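EmGH1 (Erythrobacter marinus, PDB 5Z87) is a family 3 glycoside hydrolase that probably acts as a beta-glucosidase, releasing glucose from the non-reducing ends of beta-linked glucosides. Local coordinates at residues A236-G241 and M278-E283; G286-A291 and H324-S329; E199-V204 and Q258-P263; Q240-G243 and A248-H251; V317-S322 and A542-D547. All coordinates share one frame; numbering follows the deposited sequence.

Contact 1: A236-G241 and M278-E283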
# COMPACT_ATOMS: atom_id res chain seq x y z
N ALA A 236 -4.11 10.94 13.13
CA ALA A 236 -4.96 9.79 12.87
C ALA A 236 -4.40 9.11 11.62
O ALA A 236 -3.93 9.81 10.72
CB ALA A 236 -6.42 10.19 12.65
N GLY A 237 -4.46 7.78 11.57
CA GLY A 237 -3.93 7.03 10.44
C GLY A 237 -2.50 6.54 10.59
O GLY A 237 -1.90 6.11 9.61
N TYR A 238 -1.95 6.59 11.80
CA TYR A 238 -0.54 6.25 12.00
C TYR A 238 -0.25 4.81 11.57
O TYR A 238 0.85 4.52 11.07
CB TYR A 238 -0.20 6.52 13.46
CG TYR A 238 1.22 6.27 13.91
CD1 TYR A 238 2.31 6.62 13.12
CD2 TYR A 238 1.46 5.72 15.17
CE1 TYR A 238 3.62 6.39 13.57
CE2 TYR A 238 2.74 5.50 15.62
CZ TYR A 238 3.82 5.82 14.82
OH TYR A 238 5.09 5.58 15.30
N GLY A 239 -1.22 3.91 11.69
CA GLY A 239 -1.01 2.51 11.35
C GLY A 239 -0.93 2.22 9.86
O GLY A 239 -0.48 1.13 9.48
N GLN A 240 -1.33 3.17 9.01
CA GLN A 240 -1.42 2.92 7.57
C GLN A 240 -0.16 3.35 6.83
O GLN A 240 -0.17 3.41 5.60
CB GLN A 240 -2.65 3.63 6.98
CG GLN A 240 -3.99 2.97 7.34
CD GLN A 240 -4.23 2.89 8.86
OE1 GLN A 240 -4.39 3.90 9.53
NE2 GLN A 240 -4.25 1.67 9.41
N GLY A 241 0.93 3.64 7.54
CA GLY A 241 2.16 4.06 6.88
C GLY A 241 2.60 3.09 5.79
O GLY A 241 2.52 1.87 5.99
N MET A 278 -3.45 12.35 21.46
CA MET A 278 -2.12 12.58 20.90
C MET A 278 -2.13 12.44 19.38
O MET A 278 -2.78 11.55 18.84
CB MET A 278 -1.09 11.62 21.51
CG MET A 278 0.33 11.77 20.95
SD MET A 278 1.45 10.52 21.63
CE MET A 278 1.69 11.10 23.29
N ALA A 279 -1.40 13.32 18.69
CA ALA A 279 -1.35 13.34 17.24
C ALA A 279 -0.27 12.39 16.73
O ALA A 279 0.55 11.86 17.49
CB ALA A 279 -1.09 14.76 16.73
N SER A 280 -0.24 12.20 15.41
CA SER A 280 0.57 11.19 14.75
C SER A 280 1.88 11.75 14.18
O SER A 280 1.94 12.89 13.72
CB SER A 280 -0.24 10.53 13.63
OG SER A 280 0.58 9.78 12.75
N HIS A 281 2.92 10.90 14.19
CA HIS A 281 4.19 11.23 13.54
C HIS A 281 4.00 11.65 12.09
O HIS A 281 4.75 12.48 11.57
CB HIS A 281 5.12 10.00 13.51
CG HIS A 281 5.74 9.63 14.82
ND1 HIS A 281 5.93 10.53 15.85
CD2 HIS A 281 6.26 8.45 15.25
CE1 HIS A 281 6.51 9.92 16.86
NE2 HIS A 281 6.73 8.66 16.53
N GLY A 282 3.05 11.03 11.40
CA GLY A 282 3.07 10.96 9.96
C GLY A 282 2.33 12.09 9.27
O GLY A 282 1.85 13.04 9.89
N GLU A 283 2.26 11.98 7.95
CA GLU A 283 1.59 12.90 7.05
C GLU A 283 0.58 12.14 6.21
O GLU A 283 0.74 10.94 5.96
CB GLU A 283 2.60 13.60 6.13
CG GLU A 283 3.17 12.59 5.12
CD GLU A 283 3.44 13.17 3.73
OE1 GLU A 283 2.58 12.96 2.85
OE2 GLU A 283 4.53 13.73 3.48
O HOH W 1 -0.79 9.57 10.49
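Tyr238 and His281 lie side by side and point the same way, each reaching out from a loop that follows a parallel strand. The phenol oxygen does the closest touching: Tyr238 OH stands 3.1 Å from His281 CD2, while Tyr238 CE1 rests against the histidine CB. The two ring planes are nearly perpendicular, at 85°, and the approach is oblique. With CG anti to the backbone nitrogen of the tyrosine (chi1 -179°), this torsion brings CB and CD1 up to Ser280 OG and the ring end to His281. This is the dense part of the contact, with Tyr238 CB 3.4 Å from Ser280 OG. The polar ends look elsewhere: Tyr238 OH is hydrogen-bonded to Arg192, and His281 ND1 to Asp316.

The same serine oxygen also meets a water, and here the packing is looser. Ser280 OG accepts from Gly282 N at 3.1 Å in a nearly straight bond (173°), closing an ST turn, and lies 2.7 Å from the water oxygen. That water donates to Ala236 O, so the two segments are bridged here by solvent. Ala236 itself, which follows a cis peptide bond, comes no nearer than 3.9 Å, from its N to Ser280 CB.

Strands 229-235 and 276-279 are neighbours in the parallel sheet of the TIM-barrel-like N-terminal domain, and the contact joins the loops at their C-terminal ends, where such barrels carry their active sites; His281 indeed lines the pocket occupied by dithiothreitol.

Contact 2: G286-A291 and H324-S329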
# COMPACT_ATOMS: atom_id res chain seq x y z
N GLY A 286 0.84 14.89 2.18
CA GLY A 286 1.73 15.99 2.45
C GLY A 286 1.42 16.84 3.68
O GLY A 286 2.18 17.78 3.95
N VAL A 287 0.36 16.55 4.42
CA VAL A 287 -0.02 17.36 5.58
C VAL A 287 0.43 16.61 6.84
O VAL A 287 -0.17 15.58 7.17
CB VAL A 287 -1.53 17.63 5.63
CG1 VAL A 287 -1.87 18.43 6.89
CG2 VAL A 287 -1.99 18.37 4.40
N PRO A 288 1.41 17.11 7.57
CA PRO A 288 1.73 16.50 8.87
C PRO A 288 0.54 16.57 9.79
O PRO A 288 -0.13 17.59 9.88
CB PRO A 288 2.89 17.36 9.38
CG PRO A 288 3.41 18.11 8.17
CD PRO A 288 2.24 18.29 7.28
N ALA A 289 0.25 15.44 10.46
CA ALA A 289 -0.88 15.39 11.39
C ALA A 289 -0.76 16.46 12.47
O ALA A 289 -1.77 17.04 12.88
CB ALA A 289 -0.98 14.00 12.03
N HIS A 290 0.45 16.72 12.95
CA HIS A 290 0.65 17.76 13.96
C HIS A 290 0.41 19.16 13.42
O HIS A 290 0.40 20.11 14.21
CB HIS A 290 2.06 17.66 14.55
CG HIS A 290 2.20 16.58 15.58
ND1 HIS A 290 2.30 15.24 15.24
CD2 HIS A 290 2.23 16.63 16.93
CE1 HIS A 290 2.39 14.52 16.34
NE2 HIS A 290 2.35 15.33 17.38
N ALA A 291 0.23 19.32 12.11
CA ALA A 291 -0.16 20.59 11.49
C ALA A 291 -1.46 20.46 10.70
O ALA A 291 -1.73 21.30 9.83
CB ALA A 291 0.94 21.12 10.57
N HIS A 324 9.50 16.67 8.17
CA HIS A 324 8.60 16.80 7.03
C HIS A 324 9.00 17.91 6.06
O HIS A 324 8.64 17.86 4.88
CB HIS A 324 7.18 17.05 7.52
CG HIS A 324 6.56 15.88 8.20
ND1 HIS A 324 6.10 14.78 7.50
CD2 HIS A 324 6.31 15.64 9.51
CE1 HIS A 324 5.59 13.91 8.36
NE2 HIS A 324 5.71 14.41 9.58
N GLY A 325 9.70 18.94 6.53
CA GLY A 325 10.04 20.03 5.63
C GLY A 325 8.85 20.89 5.26
O GLY A 325 8.80 21.42 4.15
N VAL A 326 7.89 21.04 6.16
CA VAL A 326 6.71 21.85 5.90
C VAL A 326 6.82 23.22 6.54
O VAL A 326 6.48 24.22 5.92
CB VAL A 326 5.44 21.10 6.37
CG1 VAL A 326 4.22 22.04 6.41
CG2 VAL A 326 5.18 19.92 5.44
N ALA A 327 7.34 23.30 7.77
CA ALA A 327 7.64 24.57 8.40
C ALA A 327 9.05 25.03 8.03
O ALA A 327 9.98 24.22 8.00
CB ALA A 327 7.51 24.46 9.92
N GLY A 328 9.19 26.33 7.77
CA GLY A 328 10.48 26.87 7.38
C GLY A 328 11.47 27.00 8.51
O GLY A 328 12.67 27.13 8.26
N SER A 329 11.01 26.94 9.75
CA SER A 329 11.90 27.09 10.89
C SER A 329 11.23 26.47 12.11
O SER A 329 10.05 26.11 12.07
CB SER A 329 12.21 28.56 11.14
OG SER A 329 11.00 29.27 11.37
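Pro288 slides past His324 and lays its CB over one face of the imidazole. The methylene sits 4.1 Å from the ring centroid, measured from Pro288 CB, and 20° off the normal, a CH-pi contact displaced toward the rim that carries His324 CD2. The histidine takes up this position with CG anti to its carbonyl carbon, while a chi2 of -75° turns the flat of the ring to the proline. Its rotation is further fixed at the far end, where His324 NE2 is hydrogen-bonded to His281 O.

The next atom of the pyrrolidine serves a second partner. Pro288 CG meets Val326 CG2 tip to tip at 3.7 Å, and Pro288 CD is almost as near to the same methyl. Val326 presents this branch because CG1 stands anti to the backbone nitrogen (chi1 167°), which leaves CG2 beside that nitrogen and facing the proline.

The two segments belong to the TIM-barrel-like N-terminal domain. Pro288 ends the short antiparallel hairpin 283-284/287-288, which follows barrel strand 276-279; the loop of residues 324-329 links helix 319-322 to helix 330-340. Gly325, with its positive phi, is the first residue to leave the helical path, and it separates the two side chains that hold the proline.

At the hairpin end the packing thins to Gly286 O, 4.0 Å from Val326 CG2. After Pro288 the chain enters a short 3-10 segment, Ala291 N bonding to Pro288 O at 2.8 Å. The second subunit closes over this region, its Thr645 packing on His324 and its Ser717 on Val326.

Contact 3: E199-V204 and Q258-P263. With PEG (di(hydroxyethyl)ether), chain N.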
# COMPACT_ATOMS: atom_id res chain seq x y z
N GLU A 199 -7.30 -5.08 13.16
CA GLU A 199 -7.67 -4.43 11.91
C GLU A 199 -9.12 -3.96 11.87
O GLU A 199 -9.48 -3.19 10.97
CB GLU A 199 -7.42 -5.40 10.74
CG GLU A 199 -8.43 -6.55 10.62
CD GLU A 199 -8.03 -7.61 9.57
OE1 GLU A 199 -6.82 -7.84 9.38
OE2 GLU A 199 -8.94 -8.22 8.94
N ASP A 200 -9.96 -4.40 12.77
CA ASP A 200 -11.38 -4.14 12.56
C ASP A 200 -11.82 -2.86 13.27
O ASP A 200 -11.56 -2.70 14.47
CB ASP A 200 -12.22 -5.29 13.07
CG ASP A 200 -13.69 -5.02 12.90
OD1 ASP A 200 -14.12 -4.79 11.75
OD2 ASP A 200 -14.42 -5.03 13.91
N PRO A 201 -12.52 -1.95 12.57
CA PRO A 201 -12.97 -0.71 13.24
C PRO A 201 -13.91 -0.96 14.40
O PRO A 201 -13.79 -0.28 15.44
CB PRO A 201 -13.65 0.07 12.10
CG PRO A 201 -12.95 -0.43 10.84
CD PRO A 201 -12.77 -1.91 11.12
N HIS A 202 -14.82 -1.93 14.29
CA HIS A 202 -15.75 -2.16 15.39
C HIS A 202 -15.02 -2.67 16.63
O HIS A 202 -15.28 -2.20 17.75
CB HIS A 202 -16.85 -3.14 14.98
CG HIS A 202 -17.77 -3.50 16.10
ND1 HIS A 202 -18.82 -2.70 16.50
CD2 HIS A 202 -17.79 -4.58 16.93
CE1 HIS A 202 -19.45 -3.27 17.51
NE2 HIS A 202 -18.85 -4.41 17.79
N VAL A 203 -14.11 -3.63 16.46
CA VAL A 203 -13.36 -4.17 17.59
C VAL A 203 -12.52 -3.08 18.25
O VAL A 203 -12.50 -2.94 19.48
CB VAL A 203 -12.48 -5.36 17.14
CG1 VAL A 203 -11.35 -5.61 18.14
CG2 VAL A 203 -13.34 -6.62 16.95
N VAL A 204 -11.80 -2.29 17.45
CA VAL A 204 -10.95 -1.25 18.02
C VAL A 204 -11.79 -0.18 18.70
O VAL A 204 -11.40 0.36 19.74
CB VAL A 204 -10.03 -0.66 16.94
CG1 VAL A 204 -9.23 0.50 17.48
CG2 VAL A 204 -9.08 -1.71 16.41
N GLN A 258 -13.17 8.55 7.58
CA GLN A 258 -14.38 8.65 8.40
C GLN A 258 -14.89 7.29 8.86
O GLN A 258 -15.46 7.19 9.95
CB GLN A 258 -15.48 9.38 7.61
CG GLN A 258 -15.32 10.91 7.60
CD GLN A 258 -15.61 11.54 8.97
OE1 GLN A 258 -16.33 10.97 9.77
NE2 GLN A 258 -15.04 12.71 9.23
N ASN A 259 -14.72 6.24 8.06
CA ASN A 259 -15.34 4.95 8.37
C ASN A 259 -14.37 3.86 8.80
O ASN A 259 -14.82 2.83 9.29
CB ASN A 259 -16.16 4.46 7.17
CG ASN A 259 -17.24 5.45 6.78
OD1 ASN A 259 -18.35 5.38 7.27
ND2 ASN A 259 -16.91 6.37 5.87
N VAL A 260 -13.06 4.05 8.61
CA VAL A 260 -12.05 3.08 9.06
C VAL A 260 -11.28 3.61 10.25
O VAL A 260 -11.27 3.00 11.32
CB VAL A 260 -11.09 2.69 7.92
CG1 VAL A 260 -10.01 1.75 8.44
CG2 VAL A 260 -11.82 2.05 6.76
N VAL A 261 -10.60 4.74 10.08
CA VAL A 261 -9.55 5.15 11.01
C VAL A 261 -10.14 5.89 12.21
O VAL A 261 -9.77 5.62 13.36
CB VAL A 261 -8.52 6.01 10.24
CG1 VAL A 261 -7.46 6.54 11.18
CG2 VAL A 261 -7.90 5.20 9.10
N LEU A 262 -11.06 6.83 11.96
CA LEU A 262 -11.64 7.71 12.97
C LEU A 262 -12.64 7.09 13.95
O LEU A 262 -12.76 7.61 15.06
CB LEU A 262 -12.33 8.90 12.28
CG LEU A 262 -11.40 9.89 11.58
CD1 LEU A 262 -12.22 11.03 10.99
CD2 LEU A 262 -10.33 10.42 12.54
N PRO A 263 -13.42 6.07 13.59
CA PRO A 263 -14.53 5.64 14.49
C PRO A 263 -14.08 5.34 15.91
O PRO A 263 -14.80 5.67 16.87
CB PRO A 263 -15.10 4.39 13.79
CG PRO A 263 -14.85 4.67 12.32
CD PRO A 263 -13.52 5.39 12.27
C1 PEG N . -18.52 0.49 15.86
O1 PEG N . -19.23 -0.37 14.94
C2 PEG N . -17.94 1.65 15.06
O2 PEG N . -17.52 1.11 13.80
C3 PEG N . -17.63 2.00 12.68
C4 PEG N . -17.07 1.24 11.47
O4 PEG N . -17.17 1.95 10.23
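Pro201 leans its ring against residues 259-260 of helix 254-261, meeting mainly backbone carbonyls. Asn259 comes first along that helix, and its part in the contact is played by the carbonyl: Asn259 O lies 4.1 Å from Pro201 CG and accepts a hydrogen bond of 2.7 Å from O4 of a bound di(hydroxyethyl)ether. The amide of Asn259 leads away from the proline, with CG anti to the carbonyl carbon (chi1 -59°), and is held by Val255 O and Arg753 N.

Val260 follows and makes the nearest approach. Its carbonyl oxygen is 3.8 Å from Pro201 CG, whereas its methyl CG1 reaches the same proline carbon only at 4.4 Å, so the apolar part of the touch is slight. The wider pi-type turn at 258-261 includes both of these residues. Within the N-terminal domain, of the TIM-barrel clan, the contact sets the start of helix 201-216 beside helix 254-261; strand 229-235 lies between them in sequence. Pro201 occupies the first turn of its helix, right after the N-cap Asp200, whose OD2 accepts from Val203 N at 2.9 Å, met from above the carboxylate plane.

Pro263, last in line, points toward the first helix, and the ether lies between them: Pro263 CB is 3.7 Å from PEG C3. The same molecule rests C4 on Pro201 CB and ends at His202, where PEG O1 lies in the plane of the imidazole at its edge, hydrogen-bonded to His202 ND1 at 2.8 Å with an angle of 164°.

Contact 4: Q240-G243 and A248-H251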
# COMPACT_ATOMS: atom_id res chain seq x y z
N GLN A 240 -1.33 3.17 9.01
CA GLN A 240 -1.42 2.92 7.57
C GLN A 240 -0.16 3.35 6.83
O GLN A 240 -0.17 3.41 5.60
CB GLN A 240 -2.65 3.63 6.98
CG GLN A 240 -3.99 2.97 7.34
CD GLN A 240 -4.23 2.89 8.86
OE1 GLN A 240 -4.39 3.90 9.53
NE2 GLN A 240 -4.25 1.67 9.41
N GLY A 241 0.93 3.64 7.54
CA GLY A 241 2.16 4.06 6.88
C GLY A 241 2.60 3.09 5.79
O GLY A 241 2.52 1.87 5.99
N ILE A 242 3.02 3.61 4.64
CA ILE A 242 3.35 2.72 3.53
C ILE A 242 4.55 1.87 3.89
O ILE A 242 5.39 2.24 4.72
CB ILE A 242 3.60 3.50 2.22
CG1 ILE A 242 4.77 4.49 2.39
CG2 ILE A 242 2.33 4.16 1.73
CD1 ILE A 242 5.10 5.29 1.10
N GLY A 243 4.62 0.69 3.27
CA GLY A 243 5.72 -0.22 3.51
C GLY A 243 5.73 -0.87 4.87
O GLY A 243 6.62 -1.68 5.14
N ALA A 248 6.27 6.58 7.96
CA ALA A 248 6.03 6.80 6.54
C ALA A 248 4.62 7.31 6.30
O ALA A 248 3.71 7.07 7.09
CB ALA A 248 6.27 5.50 5.74
N PRO A 249 4.40 8.02 5.19
CA PRO A 249 3.08 8.60 4.93
C PRO A 249 2.02 7.53 4.84
O PRO A 249 2.28 6.37 4.50
CB PRO A 249 3.25 9.32 3.59
CG PRO A 249 4.72 9.64 3.53
CD PRO A 249 5.37 8.41 4.15
N SER A 250 0.80 7.94 5.12
CA SER A 250 -0.39 7.13 4.94
C SER A 250 -1.20 7.73 3.80
O SER A 250 -1.22 8.95 3.61
CB SER A 250 -1.24 7.09 6.21
OG SER A 250 -0.45 6.64 7.29
N HIS A 251 -1.85 6.85 3.03
CA HIS A 251 -2.69 7.24 1.91
C HIS A 251 -4.12 6.87 2.30
O HIS A 251 -4.53 5.71 2.17
CB HIS A 251 -2.25 6.56 0.62
CG HIS A 251 -0.88 6.96 0.18
ND1 HIS A 251 -0.63 7.61 -1.00
CD2 HIS A 251 0.33 6.82 0.80
CE1 HIS A 251 0.66 7.84 -1.12
NE2 HIS A 251 1.27 7.38 -0.04
O HOH W 2 -1.13 4.13 3.29
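Pro249 O receives Ile242 N in a 2.9 Å hydrogen bond, with the donor nearly along the C=O axis and an angle of 149° at the hydrogen. A second approach to the same oxygen comes from Gly241, whose CA stands 3.3 Å from Pro249 O in a CA-H...O contact. Gly241 is hemmed in on this side, since its CA also lies 3.4 Å from Ala248 O.

One step along, a water takes over the bridging. It donates to Gln240 O and accepts from His251 N at 2.8 Å, joining the two segments where they are not directly bonded. Ser250 OG lies close to the peptide between Gln240 and Gly241, and Gln240 CB comes to 3.7 Å from Ser250 OG, but the hydrogen bond of this hydroxyl goes to Gly237 O.

Both segments lie in the single long loop that joins strand 229-235 to helix 254-261 of the TIM-barrel-like domain, and their pairing folds this loop back on itself.

Ile242 supplies most of the apolar contact. CG1 sits between the backbone nitrogen and the carbonyl carbon (chi1 60°), which sends it toward Ala248 CB at 3.8 Å, while Ile242 CG2, anti to the carbonyl carbon, meets His251 CD2 at 3.5 Å. The side chains of Ile242 and His251 cross obliquely. Beyond these residues begins the dimer interface: His251 ND1 is hydrogen-bonded to Glu256 of the second subunit, Ile242 packs on its Gln642, and the two copies of His251 meet.

Contact 5: V317-S322 and A542-D547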
# COMPACT_ATOMS: atom_id res chain seq x y z
N VAL A 317 6.34 18.48 17.09
CA VAL A 317 6.07 19.84 16.62
C VAL A 317 7.29 20.37 15.88
O VAL A 317 7.17 20.85 14.75
CB VAL A 317 5.66 20.77 17.78
CG1 VAL A 317 5.29 22.13 17.23
CG2 VAL A 317 4.46 20.22 18.54
N ARG A 318 8.47 20.26 16.49
CA ARG A 318 9.71 20.61 15.79
C ARG A 318 9.84 19.87 14.46
O ARG A 318 10.36 20.43 13.49
CB ARG A 318 10.91 20.29 16.68
CG ARG A 318 12.23 20.75 16.08
CD ARG A 318 13.43 20.17 16.80
NE ARG A 318 13.14 20.01 18.22
CZ ARG A 318 13.39 20.94 19.14
NH1 ARG A 318 13.94 22.10 18.79
NH2 ARG A 318 13.09 20.70 20.40
N ARG A 319 9.39 18.62 14.40
CA ARG A 319 9.60 17.82 13.20
C ARG A 319 8.71 18.23 12.04
O ARG A 319 8.95 17.78 10.92
CB ARG A 319 9.40 16.34 13.51
CG ARG A 319 10.54 15.73 14.30
CD ARG A 319 10.12 14.40 14.83
NE ARG A 319 11.03 13.91 15.85
CZ ARG A 319 10.77 12.84 16.59
NH1 ARG A 319 9.64 12.18 16.41
NH2 ARG A 319 11.64 12.45 17.52
N ILE A 320 7.68 19.05 12.28
CA ILE A 320 6.98 19.71 11.19
C ILE A 320 7.98 20.40 10.28
O ILE A 320 7.82 20.43 9.05
CB ILE A 320 5.96 20.73 11.73
CG1 ILE A 320 4.90 20.06 12.61
CG2 ILE A 320 5.29 21.50 10.58
CD1 ILE A 320 4.09 21.12 13.38
N HIS A 321 9.03 20.96 10.87
CA HIS A 321 10.12 21.59 10.16
C HIS A 321 11.22 20.60 9.82
O HIS A 321 11.57 20.44 8.65
CB HIS A 321 10.70 22.74 10.99
CG HIS A 321 12.04 23.20 10.51
ND1 HIS A 321 12.23 23.79 9.28
CD2 HIS A 321 13.27 23.12 11.08
CE1 HIS A 321 13.51 24.07 9.12
NE2 HIS A 321 14.16 23.67 10.20
N SER A 322 11.73 19.90 10.84
CA SER A 322 13.02 19.20 10.73
C SER A 322 12.92 17.84 10.06
O SER A 322 13.94 17.31 9.62
CB SER A 322 13.64 19.03 12.12
OG SER A 322 12.82 18.17 12.91
N ALA A 542 10.35 1.62 15.71
CA ALA A 542 11.57 2.16 15.10
C ALA A 542 11.70 3.62 15.51
O ALA A 542 10.97 4.48 15.00
CB ALA A 542 11.52 2.03 13.58
N TYR A 543 12.63 3.92 16.42
CA TYR A 543 12.72 5.28 16.93
C TYR A 543 13.31 6.23 15.89
O TYR A 543 13.89 5.82 14.87
CB TYR A 543 13.54 5.32 18.22
CG TYR A 543 13.12 4.27 19.24
CD1 TYR A 543 13.86 3.11 19.42
CD2 TYR A 543 11.97 4.43 20.00
CE1 TYR A 543 13.48 2.14 20.33
CE2 TYR A 543 11.58 3.47 20.93
CZ TYR A 543 12.34 2.32 21.09
OH TYR A 543 11.97 1.35 21.99
N PHE A 544 13.15 7.52 16.18
CA PHE A 544 13.60 8.58 15.28
C PHE A 544 15.12 8.59 15.13
O PHE A 544 15.65 8.75 14.02
CB PHE A 544 13.09 9.93 15.83
CG PHE A 544 13.48 11.12 15.00
CD1 PHE A 544 12.68 11.53 13.93
CD2 PHE A 544 14.63 11.84 15.29
CE1 PHE A 544 13.04 12.63 13.16
CE2 PHE A 544 14.99 12.94 14.52
CZ PHE A 544 14.19 13.33 13.45
N ALA A 545 15.85 8.41 16.24
CA ALA A 545 17.30 8.62 16.22
C ALA A 545 18.02 7.50 15.49
O ALA A 545 17.56 6.36 15.44
CB ALA A 545 17.85 8.72 17.65
N GLY A 546 19.18 7.85 14.93
CA GLY A 546 20.08 6.88 14.33
C GLY A 546 19.41 6.08 13.23
O GLY A 546 18.67 6.62 12.40
N ASP A 547 19.66 4.77 13.24
CA ASP A 547 19.08 3.84 12.28
C ASP A 547 18.28 2.77 13.02
O ASP A 547 18.46 1.58 12.79
CB ASP A 547 20.19 3.20 11.42
CG ASP A 547 19.64 2.37 10.26
OD1 ASP A 547 18.54 2.66 9.75
OD2 ASP A 547 20.33 1.41 9.86
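Arg319 and Phe544 carry this contact by a flat stack. The guanidinium lies over one face of the phenyl ring with the planes only 5° apart and the centres separated by 3.9 Å. The overlap is offset: Phe544 CD1 comes over the middle of the guanidinium, while Arg319 NE stands above the rim of the ring, 3.5 Å from Phe544 CD1. Measured from the cationic carbon, the same arrangement is a cation-pi interaction, with Arg319 CZ 30° off the ring normal.

Van der Waals touches continue the stack: Arg319 CD rests 3.8 Å from Phe544 CE1, and Arg319 NH2 comes to 3.4 Å from Phe544 CB. This length of overlap follows from the shapes of the two residues, which slide past each other in opposite directions: the arginine is extended from CG to NE, and the phenylalanine has CG anti to its backbone nitrogen (chi1 -180°), which turns the ring toward Arg319.

Polar bonds fix the partners from outside the stack. Arg319 NH1 forms a salt bridge with Asp316, which also bonds His281. On the other side of the interface the loop 542-547 is tied to the second subunit, where Arg649 bonds Tyr543 O and Gly546 O, and Phe648 meets the Phe544 ring.

Since 317-322 belongs to the N-terminal domain and 542-547 to the C-terminal one, the chemistry implies that a stacked cation is one of the links between the two domains: Asp316 probably balances the charge and helps hold the guanidinium, while its face remains available to the aromatic ring from the second domain.

Contacts 1 and 2 are buried, contacts 4 and 5 partly so, and contact 3 lies at the surface, where a bound di(hydroxyethyl)ether links the two segments. Contacts 1 and 4 share Gln240 and Gly241 and are joined through Ser250, so one barrel loop serves both. Contacts 1 and 2 meet through His281 and His324, and contact 2 is tied to contact 5 by bonds to helix 319-322. The first four stay within the N-terminal domain, whereas contact 5 spans two domains. Direct backbone bonding marks contact 4, water bridging contacts 1 and 4, CH-pi packing contact 2 and cation-pi stacking contact 5. The second subunit reaches contacts 1, 2, 4 and 5.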